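Local coordinates for protein phosphoinositol-specific phospholipase C (Pseudomonas sp., PDB 5FYP) that probably cleaves the phosphodiester bond of phosphoinositides in a calcium-dependent reaction, releasing diacylglycerol and a phosphorylated inositol, at residues L41-T46 with R284-S289; L47-W52 with A96-V101; K147-Q152 with K172-A177. All blocks are in the same frame, centred on the assembly; numbering follows the deposited sequence.

Interaction 1 of 3, residues L41-T46 with R284-S289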
ATOM      1  N   LEU A  41       5.839 -13.306   1.941  1.00  9.98           N
ATOM      2  CA  LEU A  41       5.248 -13.262   3.274  1.00 10.07           C
ATOM      3  C   LEU A  41       6.003 -14.139   4.294  1.00 10.55           C
ATOM      4  O   LEU A  41       5.723 -14.078   5.494  1.00 12.40           O
ATOM      5  CB  LEU A  41       3.779 -13.606   3.199  1.00 10.71           C
ATOM      6  CG  LEU A  41       2.961 -12.514   2.499  1.00 10.68           C
ATOM      7  CD1 LEU A  41       1.686 -13.039   1.910  1.00 11.80           C
ATOM      8  CD2 LEU A  41       2.649 -11.351   3.463  1.00 11.85           C
ATOM      9  N   ASP A  42       7.000 -14.905   3.856  1.00 11.29           N
ATOM     10  CA  ASP A  42       7.917 -15.522   4.837  1.00 11.55           C
ATOM     11  C   ASP A  42       8.851 -14.501   5.482  1.00 11.44           C
ATOM     12  O   ASP A  42       9.457 -14.794   6.513  1.00 13.87           O
ATOM     13  CB  ASP A  42       8.779 -16.583   4.153  1.00 13.89           C
ATOM     14  CG  ASP A  42       7.984 -17.737   3.595  1.00 15.60           C
ATOM     15  OD1 ASP A  42       6.814 -17.927   3.951  1.00 15.90           O
ATOM     16  OD2 ASP A  42       8.582 -18.534   2.878  1.00 25.27           O
ATOM     17  N   SER A  43       8.954 -13.311   4.874  1.00 10.88           N
ATOM     18  CA  SER A  43       9.954 -12.306   5.279  1.00 11.52           C
ATOM     19  C   SER A  43       9.409 -10.964   5.712  1.00 10.34           C
ATOM     20  O   SER A  43      10.025 -10.306   6.531  1.00 10.66           O
ATOM     21  CB  SER A  43      10.971 -12.055   4.172  1.00 12.35           C
ATOM     22  OG  SER A  43      11.631 -13.235   3.794  1.00 15.90           O
ATOM     23  N   VAL A  44       8.331 -10.503   5.078  1.00  9.83           N
ATOM     24  CA  VAL A  44       7.783  -9.155   5.297  1.00  9.20           C
ATOM     25  C   VAL A  44       6.256  -9.214   5.285  1.00  8.55           C
ATOM     26  O   VAL A  44       5.659 -10.232   4.913  1.00  9.81           O
ATOM     27  CB  VAL A  44       8.297  -8.115   4.277  1.00  9.07           C
ATOM     28  CG1 VAL A  44       9.817  -7.925   4.393  1.00  9.96           C
ATOM     29  CG2 VAL A  44       7.913  -8.468   2.851  1.00  9.88           C
ATOM     30  N   ARG A  45       5.620  -8.088   5.629  1.00  8.45           N
ATOM     31  CA  ARG A  45       4.174  -7.921   5.648  1.00  8.59           C
ATOM     32  C   ARG A  45       3.695  -6.799   4.731  1.00  8.12           C
ATOM     33  O   ARG A  45       2.520  -6.481   4.750  1.00  9.46           O
ATOM     34  CB  ARG A  45       3.627  -7.743   7.071  1.00  8.93           C
ATOM     35  CG  ARG A  45       3.827  -8.958   7.953  1.00  9.80           C
ATOM     36  CD  ARG A  45       2.748  -9.996   7.777  1.00 10.42           C
ATOM     37  NE  ARG A  45       3.084 -11.261   8.481  1.00  9.99           N
ATOM     38  CZ  ARG A  45       3.862 -12.204   7.972  1.00 11.93           C
ATOM     39  NH1 ARG A  45       4.399 -12.084   6.769  1.00 11.40           N
ATOM     40  NH2 ARG A  45       4.109 -13.304   8.661  1.00 12.22           N
ATOM     41  N   THR A  46       4.590  -6.258   3.912  1.00  8.10           N
ATOM     42  CA  THR A  46       4.230  -5.193   2.951  1.00  7.90           C
ATOM     43  C   THR A  46       4.783  -5.575   1.609  1.00  7.73           C
ATOM     44  O   THR A  46       6.008  -5.730   1.448  1.00  8.50           O
ATOM     45  CB  THR A  46       4.716  -3.828   3.448  1.00  8.46           C
ATOM     46  OG1 THR A  46       4.061  -3.520   4.688  1.00  9.58           O
ATOM     47  CG2 THR A  46       4.351  -2.726   2.452  1.00  8.53           C
ATOM     48  N   ARG A 284      15.817  -6.210  -2.323  1.00  8.74           N
ATOM     49  CA  ARG A 284      16.400  -7.355  -1.562  1.00  9.27           C
ATOM     50  C   ARG A 284      15.884  -7.258  -0.117  1.00  9.21           C
ATOM     51  O   ARG A 284      16.620  -6.976   0.824  1.00 10.84           O
ATOM     52  CB  ARG A 284      17.916  -7.344  -1.635  1.00 10.82           C
ATOM     53  CG  ARG A 284      18.455  -7.337  -3.073  1.00 13.53           C
ATOM     54  CD  ARG A 284      19.964  -7.123  -3.184  1.00 16.06           C
ATOM     55  NE  ARG A 284      20.732  -8.132  -2.520  1.00 16.68           N
ATOM     56  CZ  ARG A 284      22.033  -8.031  -2.293  1.00 16.97           C
ATOM     57  NH1 ARG A 284      22.759  -6.909  -2.617  1.00 12.66           N
ATOM     58  NH2 ARG A 284      22.657  -9.041  -1.686  1.00 17.76           N
ATOM     59  N   PHE A 285      14.584  -7.470   0.036  1.00  8.86           N
ATOM     60  CA  PHE A 285      13.939  -7.254   1.329  1.00  9.45           C
ATOM     61  C   PHE A 285      14.410  -8.222   2.432  1.00  9.34           C
ATOM     62  O   PHE A 285      14.553  -7.803   3.581  1.00 10.06           O
ATOM     63  CB  PHE A 285      12.404  -7.307   1.195  1.00  8.82           C
ATOM     64  CG  PHE A 285      11.903  -8.524   0.465  1.00  9.05           C
ATOM     65  CD1 PHE A 285      11.686  -9.715   1.133  1.00 10.00           C
ATOM     66  CD2 PHE A 285      11.716  -8.479  -0.907  1.00  9.38           C
ATOM     67  CE1 PHE A 285      11.285 -10.838   0.429  1.00 11.33           C
ATOM     68  CE2 PHE A 285      11.357  -9.610  -1.598  1.00  9.77           C
ATOM     69  CZ  PHE A 285      11.139 -10.785  -0.924  1.00 10.19           C
ATOM     70  N   ALA A 286      14.696  -9.462   2.078  1.00  9.66           N
ATOM     71  CA  ALA A 286      15.068 -10.454   3.110  1.00 11.00           C
ATOM     72  C   ALA A 286      16.399 -10.116   3.742  1.00 11.22           C
ATOM     73  O   ALA A 286      16.633 -10.421   4.916  1.00 13.57           O
ATOM     74  CB  ALA A 286      15.086 -11.858   2.550  1.00 11.75           C
ATOM     75  N   ALA A 287      17.269  -9.444   2.987  1.00 10.79           N
ATOM     76  CA  ALA A 287      18.604  -9.067   3.453  1.00 12.44           C
ATOM     77  C   ALA A 287      18.582  -7.926   4.474  1.00 12.07           C
ATOM     78  O   ALA A 287      19.619  -7.637   5.062  1.00 14.89           O
ATOM     79  CB  ALA A 287      19.476  -8.667   2.271  1.00 13.52           C
ATOM     80  N   GLN A 288      17.448  -7.275   4.667  1.00 10.50           N
ATOM     81  CA  GLN A 288      17.365  -6.142   5.572  1.00 10.97           C
ATOM     82  C   GLN A 288      16.816  -6.564   6.921  1.00 12.08           C
ATOM     83  O   GLN A 288      15.906  -7.394   7.005  1.00 13.71           O
ATOM     84  CB  GLN A 288      16.426  -5.052   5.017  1.00 10.99           C
ATOM     85  CG  GLN A 288      16.626  -4.768   3.549  1.00 11.92           C
ATOM     86  CD  GLN A 288      18.019  -4.420   3.154  1.00 14.21           C
ATOM     87  OE1 GLN A 288      18.720  -3.704   3.834  1.00 14.85           O
ATOM     88  NE2 GLN A 288      18.429  -4.904   1.985  1.00 17.99           N
ATOM     89  N   SER A 289      17.351  -5.953   7.980  1.00 11.31           N
ATOM     90  CA  SER A 289      16.865  -6.160   9.325  1.00 11.88           C
ATOM     91  C   SER A 289      17.551  -5.177  10.237  1.00 11.70           C
ATOM     92  O   SER A 289      18.567  -4.590   9.871  1.00 13.68           O
ATOM     93  CB  SER A 289      17.146  -7.584   9.832  1.00 14.93           C
ATOM     94  OG  SER A 289      18.538  -7.846   9.932  1.00 19.06           O
TER
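Ser43 meets the aromatic ring of Phe285 at its edge: CB of Ser43 lies near the ring plane, 3.9 Å from CD1 of Phe285 and equally far from CE1. The hydroxyl reaches past the ring, its OG coming within 3.9 Å of Ala286 CB. Val44 adds a second apolar touch, its CG1 standing 4.2 Å from Phe285 CB, and the two side chains cross at about a right angle. Phe285 CG stands between the backbone N and the carbonyl carbon (chi1 50°), which directs the ring to Ser43; its CD1-CE1 edge does the touching.

Arg45 folds back so that NH1 donates to Leu41 O at 2.7 Å, nearly straight at 167° and close to the guanidinium plane, while its NH2 forms a salt bridge with Glu3. In the other loop, Gln288 NE2 closes the turn onto Arg284 O at 3.0 Å. Arg294 spans both segments, with one nitrogen bonded to Ser43 O and another to Ala286 O.

The contact joins the loop leading into strand 46-52 to the loop following strand 279-282; strand 20-25 packs on both loops, Val23 on Val44 and Cys25 on Phe285, and Trp104 of helix 94-107 packs on Leu41.

Interaction 2 of 3, residues L47-W52 with A96-V101. With CA (calcium ion), chain I.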
ATOM      1  N   LEU A  47       3.875  -5.703   0.636  1.00  7.95           N
ATOM      2  CA  LEU A  47       4.157  -6.226  -0.720  1.00  8.89           C
ATOM      3  C   LEU A  47       3.743  -5.217  -1.756  1.00  8.78           C
ATOM      4  O   LEU A  47       3.242  -4.143  -1.426  1.00 11.04           O
ATOM      5  CB  LEU A  47       3.387  -7.558  -0.957  1.00 11.01           C
ATOM      6  CG  LEU A  47       3.919  -8.821  -0.238  1.00 15.45           C
ATOM      7  CD1 LEU A  47       4.075  -8.834   1.246  1.00 19.86           C
ATOM      8  CD2 LEU A  47       3.103  -9.993  -0.713  1.00 13.83           C
ATOM      9  N   GLU A  48       4.003  -5.511  -3.031  1.00  7.67           N
ATOM     10  CA  GLU A  48       3.751  -4.551  -4.118  1.00  7.69           C
ATOM     11  C   GLU A  48       3.371  -5.304  -5.382  1.00  7.67           C
ATOM     12  O   GLU A  48       3.980  -6.316  -5.710  1.00  9.10           O
ATOM     13  CB  GLU A  48       4.971  -3.671  -4.386  1.00  7.98           C
ATOM     14  CG  GLU A  48       4.766  -2.625  -5.472  1.00  7.84           C
ATOM     15  CD  GLU A  48       5.871  -1.596  -5.558  1.00  8.10           C
ATOM     16  OE1 GLU A  48       6.953  -1.831  -4.990  1.00  9.15           O
ATOM     17  OE2 GLU A  48       5.644  -0.547  -6.227  1.00 10.30           O
ATOM     18  N   LEU A  49       2.403  -4.743  -6.101  1.00  7.47           N
ATOM     19  CA  LEU A  49       1.956  -5.210  -7.399  1.00  7.81           C
ATOM     20  C   LEU A  49       1.882  -4.034  -8.348  1.00  7.73           C
ATOM     21  O   LEU A  49       1.201  -3.058  -8.047  1.00  9.58           O
ATOM     22  CB  LEU A  49       0.570  -5.881  -7.301  1.00  8.78           C
ATOM     23  CG  LEU A  49       0.550  -7.187  -6.538  1.00  9.30           C
ATOM     24  CD1 LEU A  49      -0.827  -7.548  -6.046  1.00 10.77           C
ATOM     25  CD2 LEU A  49       1.147  -8.310  -7.386  1.00 10.09           C
ATOM     26  N   ASP A  50       2.509  -4.152  -9.532  1.00  7.96           N
ATOM     27  CA  ASP A  50       2.332  -3.171 -10.603  1.00  7.94           C
ATOM     28  C   ASP A  50       1.247  -3.690 -11.534  1.00  7.98           C
ATOM     29  O   ASP A  50       1.353  -4.832 -12.025  1.00 10.26           O
ATOM     30  CB  ASP A  50       3.619  -2.996 -11.417  1.00  8.88           C
ATOM     31  CG  ASP A  50       4.743  -2.300 -10.661  1.00  9.29           C
ATOM     32  OD1 ASP A  50       4.519  -1.783  -9.567  1.00 12.08           O
ATOM     33  OD2 ASP A  50       5.877  -2.291 -11.203  1.00 10.83           O
ATOM     34  N   PHE A  51       0.221  -2.867 -11.801  1.00  7.80           N
ATOM     35  CA  PHE A  51      -0.913  -3.397 -12.558  1.00  7.95           C
ATOM     36  C   PHE A  51      -1.298  -2.512 -13.722  1.00  7.92           C
ATOM     37  O   PHE A  51      -1.315  -1.278 -13.646  1.00  8.35           O
ATOM     38  CB  PHE A  51      -2.091  -3.742 -11.631  1.00  8.49           C
ATOM     39  CG  PHE A  51      -2.837  -2.565 -11.051  1.00  8.44           C
ATOM     40  CD1 PHE A  51      -2.393  -1.867  -9.927  1.00  8.09           C
ATOM     41  CD2 PHE A  51      -4.064  -2.191 -11.589  1.00  8.50           C
ATOM     42  CE1 PHE A  51      -3.129  -0.830  -9.383  1.00  7.83           C
ATOM     43  CE2 PHE A  51      -4.812  -1.174 -11.034  1.00  9.63           C
ATOM     44  CZ  PHE A  51      -4.347  -0.487  -9.943  1.00  9.16           C
ATOM     45  N   TRP A  52      -1.605  -3.198 -14.813  1.00  8.08           N
ATOM     46  CA  TRP A  52      -1.845  -2.614 -16.147  1.00  8.81           C
ATOM     47  C   TRP A  52      -3.238  -2.961 -16.596  1.00  9.11           C
ATOM     48  O   TRP A  52      -3.743  -4.074 -16.370  1.00  9.86           O
ATOM     49  CB  TRP A  52      -0.822  -3.183 -17.145  1.00  9.71           C
ATOM     50  CG  TRP A  52       0.603  -2.818 -16.838  1.00  9.48           C
ATOM     51  CD1 TRP A  52       1.419  -3.369 -15.903  1.00  9.50           C
ATOM     52  CD2 TRP A  52       1.355  -1.765 -17.446  1.00 10.32           C
ATOM     53  NE1 TRP A  52       2.622  -2.713 -15.891  1.00 10.64           N
ATOM     54  CE2 TRP A  52       2.614  -1.731 -16.831  1.00 10.70           C
ATOM     55  CE3 TRP A  52       1.076  -0.843 -18.450  1.00 11.76           C
ATOM     56  CZ2 TRP A  52       3.589  -0.797 -17.174  1.00 12.21           C
ATOM     57  CZ3 TRP A  52       2.042   0.083 -18.793  1.00 13.91           C
ATOM     58  CH2 TRP A  52       3.280   0.102 -18.151  1.00 13.78           C
ATOM     59  N   ALA A  96      -5.378 -13.039  -9.545  1.00 12.56           N
ATOM     60  CA  ALA A  96      -4.622 -14.207  -9.068  1.00 12.77           C
ATOM     61  C   ALA A  96      -3.599 -13.820  -7.980  1.00 11.96           C
ATOM     62  O   ALA A  96      -3.449 -14.494  -6.952  1.00 13.30           O
ATOM     63  CB  ALA A  96      -3.916 -14.878 -10.210  1.00 14.22           C
ATOM     64  N   CYS A  97      -2.890 -12.728  -8.220  1.00 11.02           N
ATOM     65  CA  CYS A  97      -1.925 -12.227  -7.248  1.00 10.88           C
ATOM     66  C   CYS A  97      -2.600 -11.859  -5.922  1.00 10.79           C
ATOM     67  O   CYS A  97      -2.099 -12.175  -4.843  1.00 11.73           O
ATOM     68  CB  CYS A  97      -1.144 -11.032  -7.782  1.00 10.94           C
ATOM     69  SG  CYS A  97      -0.082 -11.370  -9.207  1.00 11.35           S
ATOM     70  N   LEU A  98      -3.730 -11.178  -6.024  1.00 10.53           N
ATOM     71  CA  LEU A  98      -4.486 -10.835  -4.829  1.00  9.37           C
ATOM     72  C   LEU A  98      -4.945 -12.098  -4.079  1.00 11.30           C
ATOM     73  O   LEU A  98      -4.887 -12.154  -2.845  1.00 12.86           O
ATOM     74  CB  LEU A  98      -5.676  -9.951  -5.174  1.00 11.19           C
ATOM     75  CG  LEU A  98      -5.345  -8.596  -5.790  1.00 11.55           C
ATOM     76  CD1 LEU A  98      -6.634  -7.849  -6.076  1.00 14.13           C
ATOM     77  CD2 LEU A  98      -4.446  -7.754  -4.915  1.00 12.03           C
ATOM     78  N   ASN A  99      -5.392 -13.105  -4.817  1.00 11.60           N
ATOM     79  CA  ASN A  99      -5.785 -14.367  -4.191  1.00 13.18           C
ATOM     80  C   ASN A  99      -4.648 -15.096  -3.502  1.00 13.90           C
ATOM     81  O   ASN A  99      -4.870 -15.728  -2.464  1.00 14.84           O
ATOM     82  CB  ASN A  99      -6.475 -15.273  -5.192  1.00 14.53           C
ATOM     83  CG  ASN A  99      -7.968 -15.033  -5.218  1.00 18.96           C
ATOM     84  OD1 ASN A  99      -8.627 -15.003  -4.166  1.00 25.08           O
ATOM     85  ND2 ASN A  99      -8.514 -14.910  -6.394  1.00 22.84           N
ATOM     86  N   ASP A 100      -3.427 -14.940  -4.016  1.00 12.90           N
ATOM     87  CA  ASP A 100      -2.280 -15.522  -3.304  1.00 13.57           C
ATOM     88  C   ASP A 100      -2.163 -14.905  -1.898  1.00 13.59           C
ATOM     89  O   ASP A 100      -1.902 -15.599  -0.916  1.00 14.26           O
ATOM     90  CB  ASP A 100      -0.983 -15.273  -4.063  1.00 13.83           C
ATOM     91  CG  ASP A 100      -0.797 -16.205  -5.237  1.00 16.04           C
ATOM     92  OD1 ASP A 100      -1.521 -17.210  -5.337  1.00 20.25           O
ATOM     93  OD2 ASP A 100       0.093 -15.891  -6.044  1.00 15.46           O
ATOM     94  N   VAL A 101      -2.397 -13.603  -1.778  1.00 12.39           N
ATOM     95  CA  VAL A 101      -2.360 -12.920  -0.473  1.00 12.83           C
ATOM     96  C   VAL A 101      -3.529 -13.383   0.390  1.00 12.78           C
ATOM     97  O   VAL A 101      -3.365 -13.681   1.570  1.00 14.29           O
ATOM     98  CB  VAL A 101      -2.343 -11.395  -0.643  1.00 12.73           C
ATOM     99  CG1 VAL A 101      -2.343 -10.717   0.713  1.00 11.03           C
ATOM    100  CG2 VAL A 101      -1.124 -10.985  -1.448  1.00 10.96           C
TER
HETATM  101 CA    CA I1303       6.153  -0.485  -8.562  0.80 12.02          CA
HETATM  102  O   HOH W   1       7.284  -0.034 -10.653  1.00 14.45           O
HETATM  103  O   HOH W   2       7.950   1.031  -8.066  1.00 23.49           O
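The calcium ion is gripped from strand 47-52 by Asp50 OD1 at 2.3 Å and Glu48 OE2 at 2.4 Å, each carboxylate using one oxygen. Two waters bind the metal as well, and Asn27 and Asp119 complete its shell. One of these waters also donates to Asp50 OD2, 2.7 Å away, so the second carboxylate oxygen engages the metal shell indirectly; Tyr29 OH is a further partner of that oxygen. Glu48 reaches the ion with an extended chain, CG lying anti to the backbone N (chi1 -178°), and its OE1 pairs with Arg260, which should help fix the carboxylate's rotation.

Leu47 and Leu49 leave the strand on the opposite side, toward helix 96-101. This is consistent with the TIM-barrel fold of the phospholipase C family, in which the inner side of a barrel strand carries the metal ligands and the outer side packs on a helix. Strand and helix run nearly antiparallel, at 166°, the axes of 47-52 and 96-101 approaching to 10.4 Å.

Leu49 spreads its two methyls over the helix, CD2 meeting Cys97 CB at 3.6 Å and CD1 meeting Leu98 CD2 at 3.8 Å. One turn further along, Leu47 CD2 makes a looser touch with Val101 CG2, at 4.4 Å. Cys97 SG, 3.8 Å from Leu49 CD2, is tied by a disulfide to Cys84, while Leu98 also packs on Leu116 of strand 114-120 and on helix 133-144.

Interaction 3 of 3, residues K147-Q152 with K172-A177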
ATOM      1  N   LYS A 147     -11.665  -8.989   5.031  1.00 14.56           N
ATOM      2  CA  LYS A 147     -10.292  -8.800   5.502  1.00 12.24           C
ATOM      3  C   LYS A 147      -9.833  -7.353   5.432  1.00 10.51           C
ATOM      4  O   LYS A 147      -8.880  -6.988   6.091  1.00 10.92           O
ATOM      5  CB  LYS A 147      -9.310  -9.661   4.714  1.00 11.83           C
ATOM      6  CG  LYS A 147      -9.468 -11.147   4.930  1.00 13.44           C
ATOM      7  CD  LYS A 147      -8.475 -11.923   4.059  1.00 14.52           C
ATOM      8  CE  LYS A 147      -8.657 -13.440   4.129  1.00 17.85           C
ATOM      9  NZ  LYS A 147      -8.339 -13.979   5.479  1.00 18.43           N
ATOM     10  N   LEU A 148     -10.473  -6.545   4.597  1.00  9.93           N
ATOM     11  CA  LEU A 148      -9.968  -5.179   4.374  1.00  9.98           C
ATOM     12  C   LEU A 148     -10.167  -4.265   5.570  1.00  9.70           C
ATOM     13  O   LEU A 148     -11.176  -4.347   6.295  1.00 10.93           O
ATOM     14  CB  LEU A 148     -10.625  -4.551   3.155  1.00  9.41           C
ATOM     15  CG  LEU A 148     -10.363  -5.275   1.831  1.00 10.16           C
ATOM     16  CD1 LEU A 148     -11.002  -4.492   0.714  1.00 12.68           C
ATOM     17  CD2 LEU A 148      -8.901  -5.465   1.568  1.00 10.36           C
ATOM     18  N   PHE A 149      -9.186  -3.403   5.761  1.00  9.49           N
ATOM     19  CA  PHE A 149      -9.267  -2.220   6.610  1.00  9.00           C
ATOM     20  C   PHE A 149      -9.115  -1.028   5.655  1.00  8.26           C
ATOM     21  O   PHE A 149      -8.138  -0.965   4.932  1.00  8.48           O
ATOM     22  CB  PHE A 149      -8.157  -2.238   7.656  1.00  9.22           C
ATOM     23  CG  PHE A 149      -8.130  -1.036   8.553  1.00  8.83           C
ATOM     24  CD1 PHE A 149      -8.971  -0.940   9.632  1.00 10.24           C
ATOM     25  CD2 PHE A 149      -7.230  -0.003   8.335  1.00  9.00           C
ATOM     26  CE1 PHE A 149      -8.949   0.158  10.484  1.00  9.23           C
ATOM     27  CE2 PHE A 149      -7.204   1.096   9.175  1.00 10.08           C
ATOM     28  CZ  PHE A 149      -8.066   1.184  10.243  1.00  9.73           C
ATOM     29  N   THR A 150     -10.106  -0.145   5.649  1.00  8.87           N
ATOM     30  CA  THR A 150     -10.232   0.896   4.637  1.00  8.47           C
ATOM     31  C   THR A 150     -10.155   2.296   5.248  1.00  8.15           C
ATOM     32  O   THR A 150     -10.204   2.460   6.468  1.00  8.96           O
ATOM     33  CB  THR A 150     -11.567   0.766   3.926  1.00 10.26           C
ATOM     34  OG1 THR A 150     -12.597   1.144   4.863  1.00 11.89           O
ATOM     35  CG2 THR A 150     -11.806  -0.654   3.400  1.00 11.36           C
ATOM     36  N   PRO A 151     -10.098   3.323   4.395  1.00  8.49           N
ATOM     37  CA  PRO A 151     -10.079   4.697   4.926  1.00  8.71           C
ATOM     38  C   PRO A 151     -11.241   5.032   5.856  1.00  8.56           C
ATOM     39  O   PRO A 151     -11.039   5.643   6.900  1.00  8.56           O
ATOM     40  CB  PRO A 151     -10.045   5.539   3.665  1.00  9.56           C
ATOM     41  CG  PRO A 151      -9.305   4.705   2.652  1.00  8.44           C
ATOM     42  CD  PRO A 151      -9.774   3.300   2.955  1.00  8.75           C
ATOM     43  N   GLN A 152     -12.449   4.630   5.505  1.00  9.27           N
ATOM     44  CA  GLN A 152     -13.564   4.883   6.407  1.00  9.26           C
ATOM     45  C   GLN A 152     -13.387   4.198   7.764  1.00  9.59           C
ATOM     46  O   GLN A 152     -13.800   4.723   8.789  1.00 10.31           O
ATOM     47  CB  GLN A 152     -14.854   4.431   5.760  1.00 10.49           C
ATOM     48  CG  GLN A 152     -16.089   4.596   6.633  1.00 12.19           C
ATOM     49  CD  GLN A 152     -16.371   6.042   6.965  1.00 13.14           C
ATOM     50  OE1 GLN A 152     -16.810   6.776   6.107  1.00 16.35           O
ATOM     51  NE2 GLN A 152     -16.160   6.444   8.214  1.00 15.01           N
ATOM     52  N   LYS A 172      -3.188  11.805  16.206  1.00 13.48           N
ATOM     53  CA  LYS A 172      -4.008  10.617  16.473  1.00 12.66           C
ATOM     54  C   LYS A 172      -3.232   9.328  16.182  1.00 12.89           C
ATOM     55  O   LYS A 172      -2.324   9.231  15.367  1.00 14.45           O
ATOM     56  CB  LYS A 172      -5.324  10.685  15.674  1.00 14.71           C
ATOM     57  CG  LYS A 172      -6.350  11.762  16.158  1.00 20.78           C
ATOM     58  CD  LYS A 172      -7.282  11.220  17.241  1.00 26.30           C
ATOM     59  CE  LYS A 172      -8.446  12.092  17.658  1.00 30.92           C
ATOM     60  NZ  LYS A 172      -8.198  13.536  17.571  1.00 51.06           N
ATOM     61  N   SER A 173      -3.666   8.282  16.854  1.00 12.16           N
ATOM     62  CA  SER A 173      -3.118   6.938  16.671  1.00 11.89           C
ATOM     63  C   SER A 173      -4.038   6.096  15.801  1.00 10.94           C
ATOM     64  O   SER A 173      -5.267   6.054  15.986  1.00 12.63           O
ATOM     65  CB  SER A 173      -2.972   6.239  18.024  1.00 13.36           C
ATOM     66  OG  SER A 173      -2.039   6.914  18.810  1.00 15.99           O
ATOM     67  N   TRP A 174      -3.434   5.390  14.848  1.00  9.85           N
ATOM     68  CA  TRP A 174      -4.149   4.307  14.161  1.00  9.24           C
ATOM     69  C   TRP A 174      -4.436   3.175  15.153  1.00  9.15           C
ATOM     70  O   TRP A 174      -3.784   3.077  16.198  1.00 11.33           O
ATOM     71  CB  TRP A 174      -3.294   3.758  13.019  1.00  9.20           C
ATOM     72  CG  TRP A 174      -3.123   4.676  11.847  1.00  8.73           C
ATOM     73  CD1 TRP A 174      -2.738   5.987  11.859  1.00  9.13           C
ATOM     74  CD2 TRP A 174      -3.267   4.319  10.459  1.00  8.29           C
ATOM     75  NE1 TRP A 174      -2.661   6.470  10.569  1.00  9.10           N
ATOM     76  CE2 TRP A 174      -2.971   5.467   9.693  1.00  8.73           C
ATOM     77  CE3 TRP A 174      -3.625   3.136   9.784  1.00  9.16           C
ATOM     78  CZ2 TRP A 174      -3.041   5.475   8.318  1.00  9.06           C
ATOM     79  CZ3 TRP A 174      -3.688   3.147   8.413  1.00  9.35           C
ATOM     80  CH2 TRP A 174      -3.426   4.320   7.697  1.00  9.94           C
ATOM     81  N   PRO A 175      -5.337   2.240  14.783  1.00 10.12           N
ATOM     82  CA  PRO A 175      -5.426   1.008  15.560  1.00 10.50           C
ATOM     83  C   PRO A 175      -4.059   0.322  15.638  1.00 10.50           C
ATOM     84  O   PRO A 175      -3.183   0.484  14.765  1.00 10.29           O
ATOM     85  CB  PRO A 175      -6.432   0.163  14.769  1.00  9.99           C
ATOM     86  CG  PRO A 175      -7.227   1.176  13.976  1.00 10.60           C
ATOM     87  CD  PRO A 175      -6.211   2.205  13.607  1.00 10.09           C
ATOM     88  N   THR A 176      -3.891  -0.463  16.688  1.00 10.86           N
ATOM     89  CA  THR A 176      -2.626  -1.173  16.887  1.00 10.71           C
ATOM     90  C   THR A 176      -2.511  -2.345  15.936  1.00 10.64           C
ATOM     91  O   THR A 176      -3.508  -2.801  15.344  1.00 11.07           O
ATOM     92  CB  THR A 176      -2.454  -1.700  18.329  1.00 11.85           C
ATOM     93  OG1 THR A 176      -3.470  -2.667  18.537  1.00 13.72           O
ATOM     94  CG2 THR A 176      -2.544  -0.563  19.355  1.00 12.73           C
ATOM     95  N   ALA A 177      -1.309  -2.887  15.803  1.00 10.96           N
ATOM     96  CA  ALA A 177      -1.150  -4.127  15.035  1.00 11.53           C
ATOM     97  C   ALA A 177      -2.046  -5.240  15.586  1.00 12.10           C
ATOM     98  O   ALA A 177      -2.643  -5.982  14.806  1.00 12.78           O
ATOM     99  CB  ALA A 177       0.286  -4.542  14.949  1.00 11.57           C
TER
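With CG anti to the backbone N (chi1 178°), the Phe149 side chain extends straight out to the segment 172-177, while the Trp174 indole, with chi1 -70° and chi2 50°, brings its six-membered ring to it. Between the two rings the closest atoms are Phe149 CE2 and Trp174 CZ3, 4.1 Å apart. Trp174 CZ3 lies at the edge of the Phe149 ring, close to its plane, while Phe149 CE2 approaches the indole obliquely.

Pro175 comes from the opposite direction to Phe149. Pro175 CG lies 3.8 Å from Phe149 CZ, its approach to the ring oblique, so the pyrrolidine meets the far end of the phenyl group. Leu154 of helix 151-158 touches both aromatic side chains, as does Leu185 of strand 184-189, and Phe210 adds another hydrophobic neighbour to Phe149.

Thr150 N-caps helix 151-158, and its backbone N donates to Asp153 OD2, consistent with a capping box. The indole NE1 donates to Ser256 O, which satisfies its polar atom inside the protein, a bond that may also steady the indole's orientation. Phe149, Trp174 and Pro175 are all buried, and the carbon-to-carbon distances between them imply cohesion by dispersion and the hydrophobic effect.

Overall arrangement
Interactions 1 and 2 adjoin through their first segments, 41-46 running into 47-52; their centres are about 16 Å apart and they touch through Leu41 CD2 and Leu47 CD1 at 3.6 Å. Interaction 2 carries two ligands of the calcium ion, whereas the Phe285 side chain of interaction 1 stays about 12 Å from that ion. Interaction 3 is more remote: centre to centre it lies about 21 Å from interaction 2 and 22 Å from interaction 1, and its nearest atoms are about 6 Å and 9 Å away. Along the chain, interactions 2 and 3 close one after the other, both within the long loop that interaction 1 closes.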